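Local coordinates for protein STN1 (Saccharomyces cerevisiae, PDB 3KEY) that regulates telomere length and protects chromosome ends, inhibiting telomerase loading through its interaction with CDC13, its C-terminal part here comprising two winged helix-turn-helix regions, at residues Lys144-Lys147 with Val153-Asn156; Ser5-Leu10 with Ile135-Lys140; Val52-Ser55 with Lys61-Phe64; Met11-Gly16 with Leu30-Ser35. All blocks are in the same frame, centred on the assembly; numbering follows the deposited sequence.

Contact 1 (Lys144-Lys147 with Val153-Asn156); sequences KRTK and VLKN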
loop_
_atom_site.group_PDB
_atom_site.type_symbol
_atom_site.label_atom_id
_atom_site.label_comp_id
_atom_site.label_asym_id
_atom_site.label_seq_id
_atom_site.Cartn_x
_atom_site.Cartn_y
_atom_site.Cartn_z
ATOM N N LYS A 144 -5.790 -1.781 -10.306
ATOM C CA LYS A 144 -7.098 -2.342 -9.978
ATOM C C LYS A 144 -8.160 -1.253 -10.200
ATOM O O LYS A 144 -9.203 -1.496 -10.815
ATOM C CB LYS A 144 -7.088 -2.814 -8.519
ATOM C CG LYS A 144 -8.335 -3.532 -8.028
ATOM C CD LYS A 144 -8.092 -4.113 -6.617
ATOM C CE LYS A 144 -9.360 -4.741 -6.030
ATOM N NZ LYS A 144 -9.138 -5.430 -4.713
ATOM N N ARG A 145 -7.878 -0.044 -9.719
ATOM C CA ARG A 145 -8.809 1.074 -9.883
ATOM C C ARG A 145 -8.931 1.504 -11.339
ATOM O O ARG A 145 -10.020 1.832 -11.803
ATOM C CB ARG A 145 -8.357 2.283 -9.060
ATOM C CG ARG A 145 -8.344 2.042 -7.572
ATOM C CD ARG A 145 -7.822 3.261 -6.826
ATOM N NE ARG A 145 -7.968 3.101 -5.385
ATOM C CZ ARG A 145 -7.703 4.051 -4.500
ATOM N NH1 ARG A 145 -7.271 5.238 -4.908
ATOM N NH2 ARG A 145 -7.889 3.820 -3.208
ATOM N N THR A 146 -7.808 1.508 -12.052
ATOM C CA THR A 146 -7.798 1.913 -13.452
ATOM C C THR A 146 -8.667 0.991 -14.307
ATOM O O THR A 146 -9.442 1.460 -15.151
ATOM C CB THR A 146 -6.361 1.937 -14.016
ATOM O OG1 THR A 146 -5.593 2.917 -13.307
ATOM C CG2 THR A 146 -6.365 2.292 -15.501
ATOM N N LYS A 147 -8.547 -0.314 -14.088
ATOM C CA LYS A 147 -9.351 -1.265 -14.849
ATOM C C LYS A 147 -10.843 -1.040 -14.580
ATOM O O LYS A 147 -11.668 -1.156 -15.491
ATOM C CB LYS A 147 -8.973 -2.705 -14.492
ATOM C CG LYS A 147 -9.813 -3.744 -15.221
ATOM C CD LYS A 147 -9.285 -5.153 -15.006
ATOM C CE LYS A 147 -10.105 -6.169 -15.798
ATOM N NZ LYS A 147 -9.556 -7.548 -15.670
ATOM N N VAL A 153 -10.598 0.818 -21.975
ATOM C CA VAL A 153 -9.187 0.958 -22.303
ATOM C C VAL A 153 -8.296 -0.166 -21.758
ATOM O O VAL A 153 -7.567 -0.807 -22.514
ATOM C CB VAL A 153 -8.666 2.321 -21.809
ATOM C CG1 VAL A 153 -7.233 2.530 -22.253
ATOM C CG2 VAL A 153 -9.554 3.433 -22.361
ATOM N N LEU A 154 -8.358 -0.407 -20.453
ATOM C CA LEU A 154 -7.528 -1.442 -19.826
ATOM C C LEU A 154 -8.299 -2.749 -19.669
ATOM O O LEU A 154 -9.257 -2.816 -18.899
ATOM C CB LEU A 154 -7.063 -0.979 -18.438
ATOM C CG LEU A 154 -5.644 -1.298 -17.939
ATOM C CD1 LEU A 154 -5.669 -1.362 -16.412
ATOM C CD2 LEU A 154 -5.135 -2.591 -18.509
ATOM N N LYS A 155 -7.875 -3.782 -20.392
ATOM C CA LYS A 155 -8.526 -5.088 -20.310
ATOM C C LYS A 155 -7.942 -5.955 -19.182
ATOM O O LYS A 155 -8.683 -6.522 -18.380
ATOM C CB LYS A 155 -8.382 -5.818 -21.646
ATOM C CG LYS A 155 -9.132 -7.142 -21.727
ATOM C CD LYS A 155 -8.927 -7.792 -23.090
ATOM C CE LYS A 155 -9.638 -9.134 -23.199
ATOM N NZ LYS A 155 -9.270 -9.826 -24.470
ATOM N N ASN A 156 -6.613 -6.060 -19.136
ATOM C CA ASN A 156 -5.904 -6.844 -18.107
ATOM C C ASN A 156 -4.544 -6.227 -17.782
ATOM O O ASN A 156 -4.023 -5.408 -18.544
ATOM C CB ASN A 156 -5.657 -8.287 -18.575
ATOM C CG ASN A 156 -6.906 -9.143 -18.535
ATOM O OD1 ASN A 156 -7.530 -9.302 -17.484
ATOM N ND2 ASN A 156 -7.275 -9.708 -19.684
#
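Asn156 OD1 receives the ammonium group of Lys147 in a weak hydrogen bond of 3.2 Å from NZ, while the other arm of the same amide, ND2, donates to Glu179. The lysine reaches this site because CG stands anti to its backbone N (chi1 178°) and the chain beyond runs fully extended, so it passes lengthwise beside the beginning of the strand. On the way its CG lies 3.8 Å from Leu154 O, and its last carbons pass close to Lys155 O. The end of Lys147 runs alongside the Asn156 side chain, both pointing the same way. Lys155 O and Asn156 OD1 are 3.1 Å apart, two acceptors side by side, and the nearby positive charge would probably ease their mutual repulsion.

Beneath this polar end is an apolar footing. Leu154 CD1 meets Thr146 CG2 at 3.8 Å, the two side chains crossing nearly at right angles, and the same methyl lies 4.1 Å from Lys147 CB. The threonine turns its hydroxyl back to Cys142 O, within its own helix, and presents its methyl to the leucine.

Opposite Glu179 of strand 173-180, strand 154-161 carries an extra residue, Lys155 and Asn156 together forming a classic beta bulge. The contact thus closes the short connection from helix 132-149 into the sheet of the second winged helix-turn-helix region, with Met107 of helix 90-108 packed against both Thr146 and Leu154.

Contact 2 (Ser5-Leu10 with Ile135-Lys140); sequences SAKSNL and IVDVFK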
loop_
_atom_site.group_PDB
_atom_site.type_symbol
_atom_site.label_atom_id
_atom_site.label_comp_id
_atom_site.label_asym_id
_atom_site.label_seq_id
_atom_site.Cartn_x
_atom_site.Cartn_y
_atom_site.Cartn_z
ATOM N N SER A 5 -4.670 -7.884 1.115
ATOM C CA SER A 5 -4.104 -8.232 2.418
ATOM C C SER A 5 -4.517 -7.218 3.485
ATOM O O SER A 5 -4.968 -6.119 3.161
ATOM C CB SER A 5 -2.575 -8.289 2.335
ATOM O OG SER A 5 -2.019 -7.013 2.062
ATOM N N ALA A 6 -4.370 -7.589 4.754
ATOM C CA ALA A 6 -4.730 -6.694 5.851
ATOM C C ALA A 6 -3.897 -5.414 5.753
ATOM O O ALA A 6 -4.404 -4.305 5.941
ATOM C CB ALA A 6 -4.491 -7.385 7.192
ATOM N N LYS A 7 -2.613 -5.587 5.452
ATOM C CA LYS A 7 -1.692 -4.470 5.307
ATOM C C LYS A 7 -2.191 -3.478 4.248
ATOM O O LYS A 7 -2.208 -2.271 4.485
ATOM C CB LYS A 7 -0.305 -4.992 4.919
ATOM C CG LYS A 7 0.744 -3.914 4.718
ATOM C CD LYS A 7 1.982 -4.488 4.055
ATOM C CE LYS A 7 1.691 -4.875 2.612
ATOM N NZ LYS A 7 2.835 -5.577 1.969
ATOM N N SER A 8 -2.592 -3.983 3.081
ATOM C CA SER A 8 -3.080 -3.103 2.023
ATOM C C SER A 8 -4.440 -2.481 2.361
ATOM O O SER A 8 -4.771 -1.413 1.858
ATOM C CB SER A 8 -3.123 -3.841 0.674
ATOM O OG SER A 8 -1.820 -3.915 0.089
ATOM N N ASN A 9 -5.228 -3.136 3.209
ATOM C CA ASN A 9 -6.509 -2.553 3.614
ATOM C C ASN A 9 -6.214 -1.325 4.494
ATOM O O ASN A 9 -6.874 -0.289 4.377
ATOM C CB ASN A 9 -7.362 -3.559 4.397
ATOM C CG ASN A 9 -8.124 -4.517 3.487
ATOM O OD1 ASN A 9 -8.650 -4.120 2.444
ATOM N ND2 ASN A 9 -8.203 -5.781 3.891
ATOM N N LEU A 10 -5.221 -1.447 5.374
ATOM C CA LEU A 10 -4.838 -0.327 6.225
ATOM C C LEU A 10 -4.227 0.740 5.325
ATOM O O LEU A 10 -4.473 1.931 5.511
ATOM C CB LEU A 10 -3.819 -0.756 7.289
ATOM C CG LEU A 10 -3.256 0.400 8.130
ATOM C CD1 LEU A 10 -4.397 1.151 8.813
ATOM C CD2 LEU A 10 -2.269 -0.133 9.153
ATOM N N ILE A 135 6.302 -0.660 -3.703
ATOM C CA ILE A 135 5.922 -0.114 -5.001
ATOM C C ILE A 135 4.962 -1.058 -5.718
ATOM O O ILE A 135 4.033 -0.612 -6.391
ATOM C CB ILE A 135 7.158 0.140 -5.886
ATOM C CG1 ILE A 135 7.943 1.324 -5.334
ATOM C CG2 ILE A 135 6.734 0.464 -7.302
ATOM C CD1 ILE A 135 9.223 1.606 -6.077
ATOM N N VAL A 136 5.190 -2.360 -5.574
ATOM C CA VAL A 136 4.306 -3.342 -6.186
ATOM C C VAL A 136 2.881 -3.181 -5.646
ATOM O O VAL A 136 1.925 -3.164 -6.410
ATOM C CB VAL A 136 4.783 -4.793 -5.904
ATOM C CG1 VAL A 136 3.690 -5.792 -6.275
ATOM C CG2 VAL A 136 6.055 -5.082 -6.694
ATOM N N ASP A 137 2.727 -3.051 -4.332
ATOM C CA ASP A 137 1.377 -2.919 -3.799
ATOM C C ASP A 137 0.710 -1.616 -4.219
ATOM O O ASP A 137 -0.498 -1.581 -4.426
ATOM C CB ASP A 137 1.366 -3.089 -2.272
ATOM C CG ASP A 137 1.689 -4.524 -1.851
ATOM O OD1 ASP A 137 1.467 -5.441 -2.675
ATOM O OD2 ASP A 137 2.155 -4.744 -0.711
ATOM N N VAL A 138 1.481 -0.545 -4.369
ATOM C CA VAL A 138 0.871 0.707 -4.798
ATOM C C VAL A 138 0.364 0.565 -6.241
ATOM O O VAL A 138 -0.776 0.933 -6.546
ATOM C CB VAL A 138 1.865 1.894 -4.692
ATOM C CG1 VAL A 138 1.250 3.154 -5.315
ATOM C CG2 VAL A 138 2.193 2.151 -3.222
ATOM N N PHE A 139 1.195 0.009 -7.118
ATOM C CA PHE A 139 0.791 -0.167 -8.512
ATOM C C PHE A 139 -0.375 -1.146 -8.670
ATOM O O PHE A 139 -1.257 -0.920 -9.500
ATOM C CB PHE A 139 1.985 -0.588 -9.387
ATOM C CG PHE A 139 2.808 0.583 -9.883
ATOM C CD1 PHE A 139 3.797 1.147 -9.084
ATOM C CD2 PHE A 139 2.541 1.159 -11.126
ATOM C CE1 PHE A 139 4.513 2.271 -9.512
ATOM C CE2 PHE A 139 3.245 2.281 -11.569
ATOM C CZ PHE A 139 4.235 2.841 -10.759
ATOM N N LYS A 140 -0.398 -2.216 -7.872
ATOM C CA LYS A 140 -1.510 -3.163 -7.948
ATOM C C LYS A 140 -2.839 -2.448 -7.659
ATOM O O LYS A 140 -3.821 -2.620 -8.389
ATOM C CB LYS A 140 -1.315 -4.318 -6.957
ATOM C CG LYS A 140 -0.363 -5.406 -7.450
ATOM C CD LYS A 140 -0.226 -6.552 -6.449
ATOM C CE LYS A 140 0.602 -7.702 -7.035
ATOM N NZ LYS A 140 0.777 -8.813 -6.046
HETATM O O HOH W 1 -0.084 -6.711 0.216
HETATM O O HOH W 2 -1.843 -4.316 -2.773
#
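Lys7 and Asp137 lie roughly perpendicular to each other, the lysine coming from helix 6-16 and the aspartate from helix 132-149. Their charged ends form a salt bridge, with Lys7 NZ 2.9 Å from Asp137 OD2 and meeting that oxygen nearly head-on, in line with its bond to CG. The lysine is not straight: a bend at chi3 (69°) turns its last two atoms out of the line of the chain, and CE also closes on OD2, at 3.4 Å. The carboxylate in turn projects from a CB directed at helix 6-16.

Ser8 sits next to this pair, but its hydroxyl approaches the aspartate only at van der Waals range, with OG 4.1 Å from Asp137 CB. Water fills in the polar links. One molecule donates to Asp137 OD2 and also bonds Ser5 OG, at 2.7 Å, and Ser8 OG. A second water joins Ser8 OG to Asp137 O, the latter link being weak. Ser5 is the N-cap of helix 6-16, its OG accepting from Ser8 N at 3.2 Å, which ties the capping hydroxyl into the same network.

OD2 is therefore gripped by both an ammonium group and a water, while Lys7 NZ has a further, weak bond to Gln74. The two winged helix-turn-helix regions meet here through charge and bridging water. The carboxylate near the start of helix 6-16 would probably also interact favourably with that helix's dipole.

Contact 3 (Val52-Ser55 with Lys61-Phe64); sequences VMKS and KEAF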
loop_
_atom_site.group_PDB
_atom_site.type_symbol
_atom_site.label_atom_id
_atom_site.label_comp_id
_atom_site.label_asym_id
_atom_site.label_seq_id
_atom_site.Cartn_x
_atom_site.Cartn_y
_atom_site.Cartn_z
ATOM N N VAL A 52 0.527 -20.136 25.994
ATOM C CA VAL A 52 0.451 -18.695 25.805
ATOM C C VAL A 52 -0.993 -18.265 25.566
ATOM O O VAL A 52 -1.648 -18.727 24.630
ATOM C CB VAL A 52 1.318 -18.236 24.610
ATOM C CG1 VAL A 52 1.255 -16.721 24.475
ATOM C CG2 VAL A 52 2.756 -18.693 24.804
ATOM N N MET A 53 -1.485 -17.384 26.428
ATOM C CA MET A 53 -2.848 -16.878 26.324
ATOM C C MET A 53 -2.918 -15.432 26.791
ATOM O O MET A 53 -3.081 -15.164 27.984
ATOM C CB MET A 53 -3.795 -17.735 27.167
ATOM C CG MET A 53 -4.263 -19.009 26.489
ATOM S SD MET A 53 -5.502 -18.696 25.205
ATOM C CE MET A 53 -7.006 -19.255 26.028
ATOM N N LYS A 54 -2.784 -14.504 25.848
ATOM C CA LYS A 54 -2.841 -13.080 26.159
ATOM C C LYS A 54 -4.262 -12.581 25.948
ATOM O O LYS A 54 -5.054 -13.221 25.259
ATOM C CB LYS A 54 -1.880 -12.295 25.259
ATOM C CG LYS A 54 -0.413 -12.647 25.443
ATOM C CD LYS A 54 0.470 -11.792 24.546
ATOM C CE LYS A 54 1.936 -12.168 24.705
ATOM N NZ LYS A 54 2.824 -11.307 23.870
ATOM N N SER A 55 -4.584 -11.440 26.545
ATOM C CA SER A 55 -5.916 -10.864 26.407
ATOM C C SER A 55 -6.128 -10.478 24.947
ATOM O O SER A 55 -5.165 -10.184 24.230
ATOM C CB SER A 55 -6.050 -9.627 27.298
ATOM O OG SER A 55 -5.172 -8.602 26.869
ATOM N N LYS A 61 -3.667 -4.771 20.026
ATOM C CA LYS A 61 -2.627 -3.756 20.029
ATOM C C LYS A 61 -1.376 -4.292 19.336
ATOM O O LYS A 61 -0.665 -3.547 18.667
ATOM C CB LYS A 61 -2.345 -3.309 21.463
ATOM C CG LYS A 61 -3.494 -2.470 22.007
ATOM C CD LYS A 61 -3.351 -2.114 23.470
ATOM C CE LYS A 61 -4.513 -1.217 23.900
ATOM N NZ LYS A 61 -4.433 -0.847 25.342
ATOM N N GLU A 62 -1.130 -5.594 19.468
ATOM C CA GLU A 62 0.015 -6.218 18.812
ATOM C C GLU A 62 -0.241 -6.307 17.298
ATOM O O GLU A 62 0.683 -6.160 16.489
ATOM C CB GLU A 62 0.254 -7.614 19.393
ATOM C CG GLU A 62 1.297 -8.432 18.657
ATOM C CD GLU A 62 1.595 -9.763 19.344
ATOM O OE1 GLU A 62 2.277 -10.607 18.723
ATOM O OE2 GLU A 62 1.158 -9.961 20.503
ATOM N N ALA A 63 -1.496 -6.539 16.920
ATOM C CA ALA A 63 -1.860 -6.635 15.508
ATOM C C ALA A 63 -1.684 -5.277 14.839
ATOM O O ALA A 63 -1.146 -5.181 13.735
ATOM C CB ALA A 63 -3.315 -7.101 15.357
ATOM N N PHE A 64 -2.156 -4.237 15.520
ATOM C CA PHE A 64 -2.077 -2.873 15.021
ATOM C C PHE A 64 -0.620 -2.459 14.817
ATOM O O PHE A 64 -0.278 -1.847 13.810
ATOM C CB PHE A 64 -2.759 -1.935 16.012
ATOM C CG PHE A 64 -2.644 -0.484 15.657
ATOM C CD1 PHE A 64 -3.225 0.012 14.498
ATOM C CD2 PHE A 64 -1.968 0.394 16.499
ATOM C CE1 PHE A 64 -3.140 1.364 14.183
ATOM C CE2 PHE A 64 -1.878 1.752 16.190
ATOM C CZ PHE A 64 -2.467 2.234 15.027
#
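Lys54 and Glu62 meet through a single long salt bridge, with Lys54 NZ 4.0 Å from Glu62 OE2. At this separation the ends attract electrostatically without a hydrogen bond between them, and the pairing is best regarded as a loose one. The two side chains approach from nearly perpendicular directions, so only their charged ends come close; their aliphatic parts do not run along one another.

Both chains have to stretch to make the approach, since their CA atoms are 10.5 Å apart. Glu62 sets CG anti to its backbone N (chi1 172°) and continues extended, sending the carboxylate away from its helix toward the preceding loop. Lys54 starts differently, with CG anti to the carbonyl carbon (chi1 -63°), and then runs straight through to NZ. Each side chain leaves its backbone on the side that faces the other segment.

In the next shell, Glu62 rests against Leu44 of helix 31-47, and Lys54 touches Gln48 just beyond that helix. Ser55, which directly follows the lysine, is the N-cap of helix 56-73: its OG accepts from Ser58 N. This cap anchors the residue next to Lys54 at the helix start, about two turns before Glu62.

The ion pair thus spans the entry to helix 56-73, on the surface of the first winged helix-turn-helix region and far from the centre of the chain. The next two residues turn to the interior: Ala63 packs onto Leu40 and Leu44 of helix 31-47, and Phe64 stacks edge-to-face with Tyr28 of helix 24-28.

Contact 4 (Met11-Gly16 with Leu30-Ser35); sequences MLILLG and LKEVRS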
loop_
_atom_site.group_PDB
_atom_site.type_symbol
_atom_site.label_atom_id
_atom_site.label_comp_id
_atom_site.label_asym_id
_atom_site.label_seq_id
_atom_site.Cartn_x
_atom_site.Cartn_y
_atom_site.Cartn_z
ATOM N N MET A 11 -3.433 0.307 4.347
ATOM C CA MET A 11 -2.816 1.244 3.414
ATOM C C MET A 11 -3.893 2.095 2.726
ATOM O O MET A 11 -3.763 3.318 2.635
ATOM C CB MET A 11 -1.991 0.500 2.355
ATOM C CG MET A 11 -1.384 1.432 1.299
ATOM S SD MET A 11 -0.484 0.564 -0.014
ATOM C CE MET A 11 -1.864 -0.182 -0.942
ATOM N N LEU A 12 -4.961 1.452 2.260
ATOM C CA LEU A 12 -6.043 2.170 1.585
ATOM C C LEU A 12 -6.773 3.138 2.511
ATOM O O LEU A 12 -7.264 4.178 2.070
ATOM C CB LEU A 12 -7.049 1.182 0.978
ATOM C CG LEU A 12 -6.552 0.350 -0.207
ATOM C CD1 LEU A 12 -7.671 -0.567 -0.678
ATOM C CD2 LEU A 12 -6.105 1.264 -1.341
ATOM N N ILE A 13 -6.857 2.797 3.791
ATOM C CA ILE A 13 -7.518 3.670 4.753
ATOM C C ILE A 13 -6.660 4.928 4.912
ATOM O O ILE A 13 -7.159 6.056 4.846
ATOM C CB ILE A 13 -7.677 2.962 6.117
ATOM C CG1 ILE A 13 -8.651 1.784 5.970
ATOM C CG2 ILE A 13 -8.142 3.955 7.174
ATOM C CD1 ILE A 13 -8.846 0.962 7.233
ATOM N N LEU A 14 -5.359 4.727 5.095
ATOM C CA LEU A 14 -4.434 5.843 5.253
ATOM C C LEU A 14 -4.460 6.752 4.029
ATOM O O LEU A 14 -4.470 7.976 4.155
ATOM C CB LEU A 14 -3.018 5.316 5.495
ATOM C CG LEU A 14 -2.882 4.557 6.816
ATOM C CD1 LEU A 14 -1.506 3.941 6.942
ATOM C CD2 LEU A 14 -3.143 5.511 7.960
ATOM N N LEU A 15 -4.493 6.153 2.845
ATOM C CA LEU A 15 -4.519 6.925 1.609
ATOM C C LEU A 15 -5.748 7.836 1.539
ATOM O O LEU A 15 -5.653 8.976 1.083
ATOM C CB LEU A 15 -4.502 5.987 0.401
ATOM C CG LEU A 15 -4.511 6.656 -0.979
ATOM C CD1 LEU A 15 -3.228 7.453 -1.180
ATOM C CD2 LEU A 15 -4.648 5.595 -2.064
ATOM N N GLY A 16 -6.889 7.333 2.005
ATOM C CA GLY A 16 -8.122 8.102 1.975
ATOM C C GLY A 16 -8.289 9.195 3.019
ATOM O O GLY A 16 -9.148 10.064 2.863
ATOM N N LEU A 30 -9.966 4.934 14.644
ATOM C CA LEU A 30 -10.821 4.892 13.460
ATOM C C LEU A 30 -11.550 3.560 13.342
ATOM O O LEU A 30 -10.949 2.488 13.490
ATOM C CB LEU A 30 -9.996 5.151 12.193
ATOM C CG LEU A 30 -9.383 6.553 12.088
ATOM C CD1 LEU A 30 -8.584 6.679 10.797
ATOM C CD2 LEU A 30 -10.493 7.595 12.122
ATOM N N LYS A 31 -12.851 3.636 13.074
ATOM C CA LYS A 31 -13.691 2.446 12.946
ATOM C C LYS A 31 -13.111 1.454 11.951
ATOM O O LYS A 31 -12.928 0.278 12.270
ATOM C CB LYS A 31 -15.113 2.834 12.521
ATOM C CG LYS A 31 -16.087 1.663 12.505
ATOM C CD LYS A 31 -17.509 2.102 12.174
ATOM C CE LYS A 31 -18.479 0.925 12.288
ATOM N NZ LYS A 31 -19.900 1.304 12.016
ATOM N N GLU A 32 -12.822 1.936 10.745
ATOM C CA GLU A 32 -12.254 1.094 9.700
ATOM C C GLU A 32 -10.977 0.395 10.165
ATOM O O GLU A 32 -10.740 -0.767 9.826
ATOM C CB GLU A 32 -11.958 1.924 8.447
ATOM C CG GLU A 32 -13.100 1.967 7.443
ATOM C CD GLU A 32 -12.721 2.700 6.163
ATOM O OE1 GLU A 32 -12.562 3.941 6.209
ATOM O OE2 GLU A 32 -12.572 2.035 5.111
ATOM N N VAL A 33 -10.156 1.102 10.938
ATOM C CA VAL A 33 -8.913 0.521 11.434
ATOM C C VAL A 33 -9.198 -0.589 12.449
ATOM O O VAL A 33 -8.574 -1.649 12.405
ATOM C CB VAL A 33 -7.999 1.598 12.081
ATOM C CG1 VAL A 33 -6.759 0.948 12.679
ATOM C CG2 VAL A 33 -7.588 2.625 11.029
ATOM N N ARG A 34 -10.140 -0.355 13.358
ATOM C CA ARG A 34 -10.478 -1.374 14.348
ATOM C C ARG A 34 -10.940 -2.677 13.678
ATOM O O ARG A 34 -10.612 -3.765 14.146
ATOM C CB ARG A 34 -11.567 -0.866 15.309
ATOM C CG ARG A 34 -11.109 0.227 16.275
ATOM C CD ARG A 34 -9.778 -0.135 16.943
ATOM N NE ARG A 34 -9.810 -1.412 17.660
ATOM C CZ ARG A 34 -10.407 -1.604 18.834
ATOM N NH1 ARG A 34 -11.031 -0.600 19.441
ATOM N NH2 ARG A 34 -10.382 -2.805 19.404
ATOM N N SER A 35 -11.684 -2.567 12.579
ATOM C CA SER A 35 -12.170 -3.752 11.859
ATOM C C SER A 35 -10.999 -4.604 11.387
ATOM O O SER A 35 -10.976 -5.814 11.600
ATOM C CB SER A 35 -13.003 -3.343 10.645
ATOM O OG SER A 35 -14.055 -2.477 11.026
#
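Two helices of the first winged helix-turn-helix region pack together here: the C-terminal half of helix 6-16 against the first turn of helix 31-47. Ile13 is the residue that reaches across. Its CD1 presses on the aliphatic base of Glu32, 3.5 Å from CB, and also lies 3.6 Å from Glu32 O, so the methyl rests at the point where the glutamate leaves the helix backbone. With CG1 placed anti to the carbonyl carbon (chi1 -66°) and the chain straight after it, the longer branch of the isoleucine points into the opposing helix, and the CG2 branch is left to meet Val33 CG2 at 4.1 Å.

The side chains of Ile13 and Glu32 run antiparallel, flank to flank. The glutamate runs back along the isoleucine, with its OE2 4.0 Å from Ile13 CG1. Val33 instead approaches obliquely, offering one methyl to Ile13 while its side chain also touches Leu27 of helix 24-28. The backbones come closest at this same place, Ile13 CA and Glu32 CA being 7.3 Å apart.

Contact across these segments is by van der Waals packing alone. Ile13 and Val33 are buried and supply its hydrophobic part; Glu32 is exposed, and contributes its CB and the flank of its chain. The interface therefore grades from an apolar interior to a charged margin, where a carboxylate lies against hydrocarbon.

Contacts 2 and 4 share helix 6-16, and their centres lie about 13 Å apart; one end of the helix meets helix 132-149 and the other meets helix 31-47, with Leu10 CD1 4.2 Å from Val33 CG2 between them. Contact 1 is farther along helix 132-149, its centre about 17 Å from that of contact 2, and touches contact 4 where Arg145 NH2 packs on Leu12 CD2 at 3.6 Å. Contact 3 joins contact 4 through Phe64 CE1 and Val33 CG1, 3.9 Å apart. Contacts 1 and 3, with centres about 39 Å apart on opposite sides of the chain's centre, belong to different winged helix-turn-helix regions, and contact 2 links these regions directly.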